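PDB 4FZR: SsfS6 from Streptomyces sp. SF2575, which belongs to the GT-B structural clan, with two Rossmann-like domains related to the erythromycin biosynthesis protein CIII family. Local coordinates for residues A[52-55]-A[56-59]; A[133-136]-A[137-141]; A[331-334]-A[335-339]. All blocks are in the same frame, centred on the assembly; numbering follows the deposited sequence.

Interaction 1 of 3, residues A[52-55]-A[56-59]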
loop_
_atom_site.group_PDB
_atom_site.type_symbol
_atom_site.label_atom_id
_atom_site.label_comp_id
_atom_site.label_asym_id
_atom_site.label_seq_id
_atom_site.Cartn_x
_atom_site.Cartn_y
_atom_site.Cartn_z
ATOM N N GLU A 52 -7.830 -0.550 17.779
ATOM C CA GLU A 52 -7.030 0.671 17.811
ATOM C C GLU A 52 -5.542 0.402 17.620
ATOM O O GLU A 52 -4.841 1.179 16.967
ATOM C CB GLU A 52 -7.242 1.396 19.140
ATOM C CG GLU A 52 -6.450 2.687 19.272
ATOM C CD GLU A 52 -7.081 3.829 18.500
ATOM O OE1 GLU A 52 -8.300 4.048 18.660
ATOM O OE2 GLU A 52 -6.361 4.501 17.729
ATOM N N ASN A 53 -5.059 -0.694 18.195
ATOM C CA ASN A 53 -3.630 -1.000 18.167
ATOM C C ASN A 53 -3.126 -1.494 16.810
ATOM O O ASN A 53 -1.920 -1.621 16.596
ATOM C CB ASN A 53 -3.267 -2.002 19.269
ATOM C CG ASN A 53 -4.001 -3.323 19.133
ATOM O OD1 ASN A 53 -5.220 -3.390 19.284
ATOM N ND2 ASN A 53 -3.254 -4.387 18.866
HETATM N N MSE A 54 -4.047 -1.762 15.892
HETATM C CA MSE A 54 -3.673 -2.145 14.534
HETATM C C MSE A 54 -3.557 -0.924 13.612
HETATM O O MSE A 54 -3.125 -1.044 12.467
HETATM C CB MSE A 54 -4.685 -3.151 13.976
HETATM C CG MSE A 54 -4.576 -4.550 14.590
HETATM SE SE MSE A 54 -2.867 -5.407 14.194
HETATM C CE MSE A 54 -1.853 -4.904 15.789
ATOM N N GLY A 55 -3.920 0.250 14.125
ATOM C CA GLY A 55 -3.887 1.480 13.348
ATOM C C GLY A 55 -2.616 1.681 12.544
ATOM O O GLY A 55 -2.676 1.862 11.329
ATOM N N PRO A 56 -1.456 1.662 13.219
ATOM C CA PRO A 56 -0.157 1.874 12.568
ATOM C C PRO A 56 0.173 0.826 11.502
ATOM O O PRO A 56 0.835 1.144 10.513
ATOM C CB PRO A 56 0.839 1.771 13.730
ATOM C CG PRO A 56 0.049 2.085 14.942
ATOM C CD PRO A 56 -1.328 1.556 14.682
ATOM N N THR A 57 -0.274 -0.409 11.710
ATOM C CA THR A 57 -0.043 -1.477 10.742
ATOM C C THR A 57 -0.849 -1.211 9.473
ATOM O O THR A 57 -0.357 -1.392 8.361
ATOM C CB THR A 57 -0.438 -2.860 11.311
ATOM O OG1 THR A 57 0.387 -3.173 12.441
ATOM C CG2 THR A 57 -0.275 -3.953 10.258
ATOM N N VAL A 58 -2.090 -0.769 9.651
ATOM C CA VAL A 58 -2.981 -0.510 8.529
ATOM C C VAL A 58 -2.506 0.696 7.722
ATOM O O VAL A 58 -2.415 0.633 6.497
ATOM C CB VAL A 58 -4.429 -0.288 9.009
ATOM C CG1 VAL A 58 -5.319 0.183 7.858
ATOM C CG2 VAL A 58 -4.972 -1.569 9.659
ATOM N N THR A 59 -2.185 1.789 8.408
ATOM C CA THR A 59 -1.752 2.997 7.719
ATOM C C THR A 59 -0.341 2.822 7.177
ATOM O O THR A 59 0.026 3.423 6.168
ATOM C CB THR A 59 -1.814 4.226 8.639
ATOM O OG1 THR A 59 -0.801 4.140 9.650
ATOM C CG2 THR A 59 -3.171 4.301 9.288
HETATM O O HOH W 1 -0.267 -1.666 14.748
#
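Met54, a selenomethionine, and Val58 are joined by the first regular bond of helix 55-60. Val58 N gives its hydrogen to Met54 O at 3.0 Å, with an N-H...O angle of 159°. Thr57 N lies equally near that oxygen, but its bond is bent and weak. One residue on, Thr59 N bonds to Gly55 O at 3.0 Å and is almost straight, at 170°. Pro56 has no N-H to offer, and its place in the first turn costs no bond. The carbonyl of Asn53 is served by water: water 1 donates a short bond to Asn53 O and is hydrogen-bonded to Thr57 OG1 at 2.8 Å. Thr57 OG1 sits beside its own backbone N (chi1 -63°), which turns it back toward this water. The Asn53 amide is held outside the turn: OD1 accepts from Ser51 OG and Leu72 N, and ND2 donates to Cys24 O. Val58 CG2 packs 3.4 Å from Met54 O, and the Val58 side chain also touches Val29, Leu63 and Phe65. The 3-10 turn thus passes into the helix with its carbonyls satisfied: Glu52 O by Gly55 N at 3.1 Å, Asn53 O by water 1, Met54 O by Val58 N.

Interaction 2 of 3, residues A[133-136]-A[137-141]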
loop_
_atom_site.group_PDB
_atom_site.type_symbol
_atom_site.label_atom_id
_atom_site.label_comp_id
_atom_site.label_asym_id
_atom_site.label_seq_id
_atom_site.Cartn_x
_atom_site.Cartn_y
_atom_site.Cartn_z
ATOM N N SER A 133 -12.325 -13.736 11.489
ATOM C CA SER A 133 -12.849 -12.428 11.881
ATOM C C SER A 133 -14.354 -12.389 11.652
ATOM O O SER A 133 -14.822 -11.919 10.616
ATOM C CB SER A 133 -12.178 -11.312 11.081
ATOM O OG SER A 133 -10.799 -11.217 11.390
ATOM N N LEU A 134 -15.106 -12.874 12.633
ATOM C CA LEU A 134 -16.543 -13.077 12.477
ATOM C C LEU A 134 -17.349 -11.792 12.649
ATOM O O LEU A 134 -18.575 -11.800 12.525
ATOM C CB LEU A 134 -17.033 -14.143 13.462
ATOM C CG LEU A 134 -16.496 -15.557 13.226
ATOM C CD1 LEU A 134 -17.089 -16.536 14.236
ATOM C CD2 LEU A 134 -16.786 -16.006 11.799
ATOM N N THR A 135 -16.667 -10.687 12.930
ATOM C CA THR A 135 -17.342 -9.399 12.993
ATOM C C THR A 135 -17.850 -9.042 11.600
ATOM O O THR A 135 -18.919 -8.455 11.452
ATOM C CB THR A 135 -16.413 -8.285 13.512
ATOM O OG1 THR A 135 -15.942 -8.621 14.823
ATOM C CG2 THR A 135 -17.154 -6.958 13.578
ATOM N N GLY A 136 -17.085 -9.418 10.580
ATOM C CA GLY A 136 -17.460 -9.154 9.200
ATOM C C GLY A 136 -18.823 -9.709 8.828
ATOM O O GLY A 136 -19.752 -8.946 8.571
ATOM N N PRO A 137 -18.951 -11.046 8.794
ATOM C CA PRO A 137 -20.215 -11.724 8.480
ATOM C C PRO A 137 -21.397 -11.191 9.288
ATOM O O PRO A 137 -22.512 -11.126 8.769
ATOM C CB PRO A 137 -19.937 -13.176 8.866
ATOM C CG PRO A 137 -18.473 -13.330 8.724
ATOM C CD PRO A 137 -17.871 -12.002 9.085
ATOM N N LEU A 138 -21.156 -10.821 10.542
ATOM C CA LEU A 138 -22.218 -10.294 11.391
ATOM C C LEU A 138 -22.698 -8.936 10.890
ATOM O O LEU A 138 -23.893 -8.730 10.686
ATOM C CB LEU A 138 -21.748 -10.171 12.840
ATOM C CG LEU A 138 -22.810 -9.622 13.797
ATOM C CD1 LEU A 138 -24.066 -10.482 13.746
ATOM C CD2 LEU A 138 -22.274 -9.536 15.219
ATOM N N VAL A 139 -21.765 -8.009 10.694
ATOM C CA VAL A 139 -22.115 -6.679 10.206
ATOM C C VAL A 139 -22.824 -6.781 8.861
ATOM O O VAL A 139 -23.840 -6.127 8.632
ATOM C CB VAL A 139 -20.877 -5.775 10.050
ATOM C CG1 VAL A 139 -21.279 -4.422 9.467
ATOM C CG2 VAL A 139 -20.185 -5.584 11.388
ATOM N N ALA A 140 -22.276 -7.608 7.975
ATOM C CA ALA A 140 -22.872 -7.847 6.665
ATOM C C ALA A 140 -24.312 -8.338 6.801
ATOM O O ALA A 140 -25.230 -7.780 6.198
ATOM C CB ALA A 140 -22.040 -8.859 5.888
ATOM N N ALA A 141 -24.500 -9.386 7.597
ATOM C CA ALA A 141 -25.819 -9.967 7.814
ATOM C C ALA A 141 -26.766 -8.939 8.420
ATOM O O ALA A 141 -27.974 -8.971 8.178
ATOM C CB ALA A 141 -25.711 -11.189 8.721
#
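Helix 135-143 is the connecting helix of the beta-alpha-beta unit formed with strands 126-130 and 147-150, and this contact is its first turns. Thr135 and Val139 meet on one side of it. Their side chains cross obliquely, and the two CG2 methyls come within 4.0 Å. In Thr135, OG1 lies beside the backbone N (chi1 -59°), which leaves CG2 anti to N and near Val139 CG2. Val139 CG2 also rests 3.1 Å from Thr135 O. That carbonyl accepts Val139 N at 3.0 Å. Ala140 N reaches Gly136 O at 2.9 Å in a nearly straight bond of 176°. The bond from Leu138 N to Leu134 O is weak. Pro137 N carries no hydrogen, which suits the first turn of a helix. Its CD lies 3.4 Å from Ser133 O, and its CG comes within 4.4 Å of Leu134 CD2. Around the turn, Thr135 and Val139 face Ile21 of strand 17-21 and residues of helix 93-122, while Pro137 and Ala140 meet Trp147. Just before the helix, Ser133 OG is bonded to Glu130 OE1. A helix with a buried start, linking neighbouring parallel strands, is typical of the Rossmann-like domains of GT-B proteins.

Interaction 3 of 3, residues A[331-334]-A[335-339]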
loop_
_atom_site.group_PDB
_atom_site.type_symbol
_atom_site.label_atom_id
_atom_site.label_comp_id
_atom_site.label_asym_id
_atom_site.label_seq_id
_atom_site.Cartn_x
_atom_site.Cartn_y
_atom_site.Cartn_z
ATOM N N GLU A 331 -3.557 -23.172 16.257
ATOM C CA GLU A 331 -4.252 -23.060 14.974
ATOM C C GLU A 331 -3.299 -23.133 13.778
ATOM O O GLU A 331 -3.740 -23.149 12.627
ATOM C CB GLU A 331 -5.063 -21.762 14.915
ATOM C CG GLU A 331 -4.232 -20.495 14.974
ATOM C CD GLU A 331 -5.085 -19.245 14.914
ATOM O OE1 GLU A 331 -5.090 -18.484 15.904
ATOM O OE2 GLU A 331 -5.749 -19.026 13.879
ATOM N N VAL A 332 -1.999 -23.176 14.055
ATOM C CA VAL A 332 -0.991 -23.275 13.001
ATOM C C VAL A 332 -0.474 -24.703 12.868
ATOM O O VAL A 332 0.303 -25.005 11.964
ATOM C CB VAL A 332 0.211 -22.326 13.258
ATOM C CG1 VAL A 332 -0.267 -21.009 13.851
ATOM C CG2 VAL A 332 1.249 -22.973 14.173
ATOM N N TRP A 333 -0.907 -25.574 13.774
ATOM C CA TRP A 333 -0.496 -26.975 13.760
ATOM C C TRP A 333 -0.779 -27.638 12.412
ATOM O O TRP A 333 0.071 -28.345 11.869
ATOM C CB TRP A 333 -1.216 -27.755 14.866
ATOM C CG TRP A 333 -0.658 -27.535 16.241
ATOM C CD1 TRP A 333 0.492 -26.876 16.564
ATOM C CD2 TRP A 333 -1.228 -27.976 17.481
ATOM N NE1 TRP A 333 0.675 -26.880 17.925
ATOM C CE2 TRP A 333 -0.367 -27.548 18.512
ATOM C CE3 TRP A 333 -2.382 -28.691 17.821
ATOM C CZ2 TRP A 333 -0.623 -27.811 19.858
ATOM C CZ3 TRP A 333 -2.634 -28.952 19.160
ATOM C CH2 TRP A 333 -1.757 -28.512 20.160
ATOM N N ASP A 334 -1.976 -27.404 11.882
ATOM C CA ASP A 334 -2.420 -28.055 10.653
ATOM C C ASP A 334 -1.573 -27.658 9.447
ATOM O O ASP A 334 -1.330 -28.474 8.557
ATOM C CB ASP A 334 -3.888 -27.721 10.377
ATOM C CG ASP A 334 -4.838 -28.415 11.334
ATOM O OD1 ASP A 334 -4.399 -28.807 12.437
ATOM O OD2 ASP A 334 -6.027 -28.566 10.981
ATOM N N SER A 335 -1.134 -26.403 9.412
ATOM C CA SER A 335 -0.334 -25.904 8.296
ATOM C C SER A 335 1.085 -26.474 8.309
ATOM O O SER A 335 1.690 -26.679 7.255
ATOM C CB SER A 335 -0.296 -24.369 8.296
ATOM O OG SER A 335 0.172 -23.848 9.528
ATOM N N ALA A 336 1.610 -26.741 9.500
ATOM C CA ALA A 336 2.952 -27.297 9.631
ATOM C C ALA A 336 2.962 -28.775 9.247
ATOM O O ALA A 336 3.947 -29.279 8.706
ATOM C CB ALA A 336 3.473 -27.104 11.049
ATOM N N ARG A 337 1.859 -29.465 9.524
ATOM C CA ARG A 337 1.714 -30.860 9.128
ATOM C C ARG A 337 1.679 -30.956 7.608
ATOM O O ARG A 337 2.448 -31.706 7.005
ATOM C CB ARG A 337 0.440 -31.462 9.726
ATOM C CG ARG A 337 0.478 -31.601 11.239
ATOM C CD ARG A 337 -0.815 -32.182 11.786
ATOM N NE ARG A 337 -1.085 -31.718 13.145
ATOM C CZ ARG A 337 -1.884 -32.337 14.011
ATOM N NH1 ARG A 337 -2.498 -33.465 13.677
ATOM N NH2 ARG A 337 -2.061 -31.830 15.222
ATOM N N LEU A 338 0.781 -30.189 6.999
ATOM C CA LEU A 338 0.684 -30.113 5.547
ATOM C C LEU A 338 2.057 -29.858 4.942
ATOM O O LEU A 338 2.435 -30.479 3.948
ATOM C CB LEU A 338 -0.264 -28.984 5.141
ATOM C CG LEU A 338 -1.714 -29.358 4.831
ATOM C CD1 LEU A 338 -2.315 -30.235 5.922
ATOM C CD2 LEU A 338 -2.535 -28.088 4.632
ATOM N N LEU A 339 2.797 -28.942 5.557
ATOM C CA LEU A 339 4.112 -28.550 5.069
ATOM C C LEU A 339 5.104 -29.707 5.140
ATOM O O LEU A 339 5.860 -29.947 4.197
ATOM C CB LEU A 339 4.635 -27.360 5.878
ATOM C CG LEU A 339 5.961 -26.750 5.421
ATOM C CD1 LEU A 339 5.906 -26.359 3.950
ATOM C CD2 LEU A 339 6.307 -25.550 6.288
HETATM O O HOH W 2 -3.314 -24.143 10.037
#
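Trp333 and Arg337 lie one turn apart, and their side chains run obliquely to each other. The indole and guanidinium planes are 34° apart. Arg337 NH2 comes obliquely to 4.1 Å from Trp333 CE3. The arginine chain is extended from CG to NE, and its CG passes 3.3 Å from Trp333 O. Arg337 NH2 forms its salt bridge with Glu93 of helix 93-122, which also touches the Trp333 side chain. Asp334 OD1 is 4.5 Å from Arg337 NE, well out of the guanidinium plane, so the two share only opposite charge. Ser335 bonds back to the chain before the helix. Its OG stands between its own N and carbonyl carbon (chi1 55°) and donates to Val332 O at 2.7 Å, tilted 28° from the carbonyl plane. Ala336 N binds the same oxygen at 3.3 Å, within that plane, so two donors grip Val332 O. Leu338 N bonds to Asp334 O at 3.1 Å, while Leu338 CD1 leans back to 3.3 Å from that oxygen. Water 2 takes a weak bond from Ser335 N and donates to Glu331 O. These turns begin helix 333-341, the crossover helix of a beta-alpha-beta unit between strands 323-325 and 345-347, as in Rossmann-like domains.

How the interactions relate
All three contacts are opening turns of helices that follow parallel strands. Interactions 1 and 2 lie in the N-terminal domain and interaction 3 in the C-terminal domain. Interaction 2 is the buried one, and its side-chain touches are apolar. Interactions 1 and 3 are partly buried and more polar, each with a water at the start of the helix. Interaction 1 also lies against the second subunit, through Glu52 and Thr59. Interaction 3 alone carries charged groups across its turn. Helix 93-122 is a shared neighbour: it packs on interaction 2 and, through Glu93 and Leu96, on interaction 3. Interactions 2 and 3 do not touch, with nearest atoms about 9 Å apart.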